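Local coordinates for protein formimidoylglutamase (Bacillus subtilis, PDB 3M1R) that hydrolyses N-formimidoyl-L-glutamate to L-glutamate and formamide in the last step of histidine degradation, as a manganese-dependent member of the arginase family, at residues T23-L28 with H81-L87; W32-K38 with H118-V122. One frame throughout, in Å; residues are numbered along the deposited sequence.

Interaction 1 (T23-L28 with H81-L87)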
loop_
_atom_site.group_PDB
_atom_site.type_symbol
_atom_site.label_atom_id
_atom_site.label_comp_id
_atom_site.label_asym_id
_atom_site.label_seq_id
_atom_site.Cartn_x
_atom_site.Cartn_y
_atom_site.Cartn_z
ATOM N N THR D 23 15.558 29.566 -3.399
ATOM C CA THR D 23 16.804 28.878 -3.106
ATOM C C THR D 23 16.514 27.702 -2.197
ATOM O O THR D 23 16.187 27.892 -1.025
ATOM C CB THR D 23 17.828 29.753 -2.394
ATOM O OG1 THR D 23 18.213 30.836 -3.250
ATOM C CG2 THR D 23 19.055 28.905 -2.069
ATOM N N LYS D 24 16.646 26.498 -2.748
ATOM C CA LYS D 24 16.437 25.263 -2.009
ATOM C C LYS D 24 17.789 24.661 -1.688
ATOM O O LYS D 24 18.797 25.077 -2.260
ATOM C CB LYS D 24 15.598 24.294 -2.844
ATOM C CG LYS D 24 14.213 24.840 -3.137
ATOM C CD LYS D 24 13.357 23.852 -3.888
ATOM C CE LYS D 24 14.006 23.457 -5.214
ATOM N NZ LYS D 24 13.261 22.350 -5.907
HETATM N N MSE D 25 17.819 23.686 -0.779
HETATM C CA MSE D 25 19.084 23.095 -0.386
HETATM C C MSE D 25 19.796 22.511 -1.602
HETATM O O MSE D 25 21.025 22.493 -1.671
HETATM C CB MSE D 25 18.879 22.041 0.710
HETATM C CG MSE D 25 18.531 22.644 2.063
HETATM SE SE MSE D 25 19.938 23.843 2.774
HETATM C CE MSE D 25 21.256 22.471 3.246
ATOM N N SER D 26 19.018 22.043 -2.572
ATOM C CA SER D 26 19.607 21.499 -3.794
ATOM C C SER D 26 20.487 22.512 -4.531
ATOM O O SER D 26 21.372 22.127 -5.284
ATOM C CB SER D 26 18.527 21.015 -4.736
ATOM O OG SER D 26 17.486 21.962 -4.798
ATOM N N ASP D 27 20.232 23.799 -4.325
ATOM C CA ASP D 27 21.005 24.838 -4.996
ATOM C C ASP D 27 22.309 25.085 -4.252
ATOM O O ASP D 27 23.187 25.769 -4.759
ATOM C CB ASP D 27 20.195 26.137 -5.094
ATOM C CG ASP D 27 18.884 25.950 -5.844
ATOM O OD1 ASP D 27 18.896 25.335 -6.931
ATOM O OD2 ASP D 27 17.840 26.421 -5.349
ATOM N N LEU D 28 22.436 24.523 -3.051
ATOM C CA LEU D 28 23.573 24.846 -2.176
ATOM C C LEU D 28 24.449 23.648 -1.815
ATOM O O LEU D 28 25.488 23.799 -1.190
ATOM C CB LEU D 28 23.076 25.499 -0.891
ATOM C CG LEU D 28 22.413 26.859 -1.019
ATOM C CD1 LEU D 28 21.619 27.145 0.208
ATOM C CD2 LEU D 28 23.491 27.917 -1.205
ATOM N N HIS D 81 19.557 32.450 4.444
ATOM C CA HIS D 81 19.756 31.025 4.258
ATOM C C HIS D 81 20.606 30.428 5.384
ATOM O O HIS D 81 21.449 31.120 5.974
ATOM C CB HIS D 81 20.363 30.778 2.886
ATOM C CG HIS D 81 19.565 31.381 1.776
ATOM N ND1 HIS D 81 20.135 31.852 0.615
ATOM C CD2 HIS D 81 18.235 31.607 1.663
ATOM C CE1 HIS D 81 19.189 32.332 -0.171
ATOM N NE2 HIS D 81 18.026 32.197 0.441
ATOM N N VAL D 82 20.371 29.153 5.695
ATOM C CA VAL D 82 21.096 28.495 6.785
ATOM C C VAL D 82 22.479 28.053 6.350
ATOM O O VAL D 82 23.322 27.743 7.183
ATOM C CB VAL D 82 20.349 27.265 7.343
ATOM C CG1 VAL D 82 19.079 27.682 8.072
ATOM C CG2 VAL D 82 20.073 26.254 6.230
ATOM N N VAL D 83 22.698 27.992 5.041
ATOM C CA VAL D 83 24.032 27.781 4.501
ATOM C C VAL D 83 24.457 29.070 3.810
ATOM O O VAL D 83 23.806 29.522 2.864
ATOM C CB VAL D 83 24.054 26.623 3.501
ATOM C CG1 VAL D 83 25.372 26.584 2.756
ATOM C CG2 VAL D 83 23.819 25.316 4.222
ATOM N N SER D 84 25.536 29.680 4.287
ATOM C CA SER D 84 25.991 30.944 3.712
ATOM C C SER D 84 26.686 30.739 2.368
ATOM O O SER D 84 26.392 31.433 1.398
ATOM C CB SER D 84 26.894 31.695 4.692
ATOM O OG SER D 84 27.780 30.808 5.348
ATOM N N GLU D 85 27.596 29.773 2.312
ATOM C CA GLU D 85 28.337 29.497 1.085
ATOM C C GLU D 85 27.780 28.285 0.337
ATOM O O GLU D 85 26.902 28.416 -0.513
ATOM C CB GLU D 85 29.829 29.307 1.387
ATOM C CG GLU D 85 30.129 28.549 2.683
ATOM C CD GLU D 85 30.723 29.444 3.761
ATOM O OE1 GLU D 85 31.195 28.912 4.791
ATOM O OE2 GLU D 85 30.717 30.680 3.572
ATOM N N LEU D 86 28.311 27.108 0.645
ATOM C CA LEU D 86 27.786 25.875 0.096
ATOM C C LEU D 86 28.009 24.776 1.113
ATOM O O LEU D 86 28.807 24.932 2.039
ATOM C CB LEU D 86 28.456 25.527 -1.234
ATOM C CG LEU D 86 29.969 25.316 -1.250
ATOM C CD1 LEU D 86 30.344 24.084 -0.471
ATOM C CD2 LEU D 86 30.503 25.215 -2.682
ATOM N N LEU D 87 27.303 23.666 0.939
ATOM C CA LEU D 87 27.406 22.537 1.851
ATOM C C LEU D 87 27.875 21.338 1.056
ATOM O O LEU D 87 27.202 20.914 0.129
ATOM C CB LEU D 87 26.038 22.260 2.442
ATOM C CG LEU D 87 25.893 21.238 3.556
ATOM C CD1 LEU D 87 26.539 21.753 4.837
ATOM C CD2 LEU D 87 24.413 20.946 3.764
#

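Interaction 2 (W32-K38 with H118-V122)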
loop_
_atom_site.group_PDB
_atom_site.type_symbol
_atom_site.label_atom_id
_atom_site.label_comp_id
_atom_site.label_asym_id
_atom_site.label_seq_id
_atom_site.Cartn_x
_atom_site.Cartn_y
_atom_site.Cartn_z
ATOM N N TRP D 32 31.284 16.602 -3.094
ATOM C CA TRP D 32 32.587 16.987 -2.601
ATOM C C TRP D 32 33.627 16.460 -3.546
ATOM O O TRP D 32 33.642 15.272 -3.842
ATOM C CB TRP D 32 32.837 16.379 -1.227
ATOM C CG TRP D 32 34.090 16.856 -0.585
ATOM C CD1 TRP D 32 34.489 18.151 -0.443
ATOM C CD2 TRP D 32 35.099 16.052 0.042
ATOM N NE1 TRP D 32 35.691 18.203 0.220
ATOM C CE2 TRP D 32 36.085 16.928 0.533
ATOM C CE3 TRP D 32 35.261 14.679 0.239
ATOM C CZ2 TRP D 32 37.219 16.478 1.201
ATOM C CZ3 TRP D 32 36.388 14.236 0.902
ATOM C CH2 TRP D 32 37.353 15.130 1.373
ATOM N N ASP D 33 34.463 17.348 -4.055
ATOM C CA ASP D 33 35.749 16.939 -4.586
ATOM C C ASP D 33 36.699 17.186 -3.416
ATOM O O ASP D 33 36.268 17.686 -2.383
ATOM C CB ASP D 33 36.120 17.766 -5.808
ATOM C CG ASP D 33 36.693 16.924 -6.922
ATOM O OD1 ASP D 33 35.929 16.552 -7.837
ATOM O OD2 ASP D 33 37.906 16.631 -6.882
ATOM N N GLY D 34 37.973 16.848 -3.550
ATOM C CA GLY D 34 38.864 16.858 -2.399
ATOM C C GLY D 34 38.984 18.132 -1.570
ATOM O O GLY D 34 39.596 18.116 -0.500
ATOM N N GLN D 35 38.398 19.229 -2.046
ATOM C CA GLN D 35 38.652 20.560 -1.474
ATOM C C GLN D 35 38.440 20.687 0.040
ATOM O O GLN D 35 37.800 19.843 0.665
ATOM C CB GLN D 35 37.872 21.643 -2.231
ATOM C CG GLN D 35 36.375 21.447 -2.256
ATOM C CD GLN D 35 35.868 20.924 -3.588
ATOM O OE1 GLN D 35 36.020 19.750 -3.902
ATOM N NE2 GLN D 35 35.249 21.795 -4.370
ATOM N N ASP D 36 38.982 21.759 0.613
ATOM C CA ASP D 36 39.017 21.947 2.065
ATOM C C ASP D 36 37.652 22.171 2.706
ATOM O O ASP D 36 36.918 23.087 2.337
ATOM C CB ASP D 36 39.950 23.097 2.436
ATOM C CG ASP D 36 41.051 22.663 3.381
ATOM O OD1 ASP D 36 40.757 21.893 4.327
ATOM O OD2 ASP D 36 42.210 23.086 3.174
ATOM N N ILE D 37 37.332 21.334 3.686
ATOM C CA ILE D 37 36.031 21.383 4.335
ATOM C C ILE D 37 36.037 22.350 5.501
ATOM O O ILE D 37 36.776 22.183 6.465
ATOM C CB ILE D 37 35.596 20.003 4.839
ATOM C CG1 ILE D 37 35.820 18.952 3.755
ATOM C CG2 ILE D 37 34.137 20.027 5.265
ATOM C CD1 ILE D 37 35.746 17.543 4.272
ATOM N N LYS D 38 35.200 23.369 5.398
ATOM C CA LYS D 38 35.049 24.339 6.461
ATOM C C LYS D 38 33.601 24.277 6.915
ATOM O O LYS D 38 32.687 24.566 6.145
ATOM C CB LYS D 38 35.392 25.729 5.940
ATOM C CG LYS D 38 36.689 25.782 5.128
ATOM C CD LYS D 38 36.707 26.977 4.171
ATOM C CE LYS D 38 35.929 26.701 2.883
ATOM N NZ LYS D 38 34.484 26.372 3.108
ATOM N N HIS D 118 40.695 17.339 7.844
ATOM C CA HIS D 118 39.925 18.582 7.777
ATOM C C HIS D 118 39.350 18.936 9.139
ATOM O O HIS D 118 38.163 18.704 9.393
ATOM C CB HIS D 118 38.769 18.453 6.794
ATOM C CG HIS D 118 39.176 17.981 5.437
ATOM N ND1 HIS D 118 39.516 18.849 4.420
ATOM C CD2 HIS D 118 39.289 16.735 4.925
ATOM C CE1 HIS D 118 39.827 18.154 3.340
ATOM N NE2 HIS D 118 39.694 16.868 3.619
ATOM N N PRO D 119 40.183 19.525 10.010
ATOM C CA PRO D 119 39.863 19.759 11.422
ATOM C C PRO D 119 38.709 20.725 11.611
ATOM O O PRO D 119 38.202 20.844 12.728
ATOM C CB PRO D 119 41.149 20.386 11.973
ATOM C CG PRO D 119 41.786 21.021 10.788
ATOM C CD PRO D 119 41.477 20.116 9.631
ATOM N N ASP D 120 38.306 21.411 10.547
ATOM C CA ASP D 120 37.180 22.318 10.647
ATOM C C ASP D 120 35.873 21.681 10.177
ATOM O O ASP D 120 34.851 22.358 10.098
ATOM C CB ASP D 120 37.457 23.598 9.870
ATOM C CG ASP D 120 38.615 24.391 10.457
ATOM O OD1 ASP D 120 39.524 24.777 9.689
ATOM O OD2 ASP D 120 38.623 24.610 11.689
ATOM N N TRP D 121 35.907 20.389 9.860
ATOM C CA TRP D 121 34.682 19.668 9.480
ATOM C C TRP D 121 33.786 19.366 10.682
ATOM O O TRP D 121 34.238 18.865 11.714
ATOM C CB TRP D 121 35.008 18.379 8.723
ATOM C CG TRP D 121 33.793 17.554 8.373
ATOM C CD1 TRP D 121 32.601 18.012 7.880
ATOM C CD2 TRP D 121 33.664 16.141 8.472
ATOM N NE1 TRP D 121 31.744 16.975 7.671
ATOM C CE2 TRP D 121 32.373 15.805 8.027
ATOM C CE3 TRP D 121 34.522 15.114 8.891
ATOM C CZ2 TRP D 121 31.910 14.503 7.998
ATOM C CZ3 TRP D 121 34.065 13.815 8.860
ATOM C CH2 TRP D 121 32.770 13.519 8.420
ATOM N N VAL D 122 32.514 19.707 10.543
ATOM C CA VAL D 122 31.503 19.337 11.521
ATOM C C VAL D 122 30.541 18.390 10.828
ATOM O O VAL D 122 29.732 18.817 10.017
ATOM C CB VAL D 122 30.726 20.561 12.011
ATOM C CG1 VAL D 122 29.641 20.138 13.000
ATOM C CG2 VAL D 122 31.680 21.572 12.628
#

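Interaction 1 (T23-L28 with H81-L87)
Leu-87 N and Leu-28 O, 2.8 Å apart, form the one hydrogen bond between residues 23-28 and 81-87. It is nearly straight, with 170° at the hydrogen, and lies where the chain enters strand 29-31 and at the first residue of strand 87-93. As Leu-87 also bonds through its backbone to Ala-30, the link continues the pairing of these two parallel strands. Within 23-28 the chain makes a short turn: Asp-27 N bonds to Lys-24 O, and Asp-27 OD2 takes the N-H of Lys-24, 2.9 Å away. A short acidic side chain suits that place because it can fold back onto the start of the turn.

The apolar contacts are made by Met-25 and Leu-28. Selenomethionine Met-25 has an unbranched chain bent at chi2 and again at chi3 (-73°), and the double bend carries its methyl CE across to Leu-87 CD2 at 3.5 Å and to Val-83 CG2 at 4.0 Å. Its SE passes Val-82 CG2. Leu-28 contributes both branches, CD1 lying against Val-83 CB and CD2 against the backbone, 3.5 Å from Glu-85 O. Met-25 and Val-82 also meet Leu-313 of helix 300-318, so the cluster continues onto that helix.

An aromatic contact marks the other end. Thr-23 turns its methyl CG2 over one face of the His-81 imidazole, 4.2 Å from the centroid and 21° off the normal, a CH-pi contact displaced toward the rim. Beta branching suits Thr-23, since OG1 also reaches the ring, 3.6 Å from His-81 CE1. Gln-198 of a second subunit packs on His-81.

The chemistry is therefore divided: one directional backbone bond, together with that to Ala-30, sets the two chains in line with their strands, while flexible and branched apolar side chains and the CH-pi contact pack alongside it without demanding exact angles.

Interaction 2 (W32-K38 with H118-V122)
The imidazole of His-118 has the methyl CD1 of Ile-37 over one face, 3.8 Å from the ring centroid and 17° off the normal, a close CH-pi contact. At its edge, near the plane, stand Asp-36 OD1 and Gly-34 O. The indole of Trp-32 is turned 78° to the imidazole in an offset edge-to-face pair, directing its edge at the His-118 face, with CZ2 3.5 Å from His-118 NE2. The same Ile-37 CD1 lies over one face of the indole, toward its rim, and Gly-34 CA likewise over the opposite one.

The indole's rotation is held by Trp-32 NE1, which gives its hydrogen to Gln-35 O at 2.7 Å, and an edge-to-face contact with Tyr-88 adds to its setting. Across the segments, His-118 ND1 donates to Asp-36 OD1 over a long 3.3 Å, meeting the oxygen from above the carboxylate plane. Ile-37 suits its place by having two branches: with CG1 anti to the carbonyl carbon (chi1 -47°), CD1 is directed to His-118, while CG2 rests 3.6 Å from Trp-121 CD1. Trp-121 NE1 bonds to Ala-41 O.

Were His-118 an alanine, Asp-36 would probably lose this donor, and a gap would be likely to open beside Ile-37 CD1 and the edge of Trp-32.

A buried imidazole thus serves in two ways, as an aromatic surface for a methyl and an indole and as a donor to a carboxylate whose negative charge might favour its protonated form.

In the fold
Interactions 1 and 2 have centres about 16 Å apart, each about 19 Å from the chain centre and away from the metal site. Their segments alternate along the sequence: 23-28, 32-38, 81-87, then 118-122. Strand 29-31 separates the first two, and helix 100-117 comes between the last two. Both contacts lie where chain enters the parallel sheet of the arginase fold: interaction 1 just before 29-31 and at the start of 87-93, interaction 2 before 39-45 and at the start of 121-127. These four are consecutive in the sheet, in the order 29-31, 87-93, 39-45, 121-127, so the contacts lie side by side on its flank ending in strand 29-31. Different neighbouring subunits approach the two contacts.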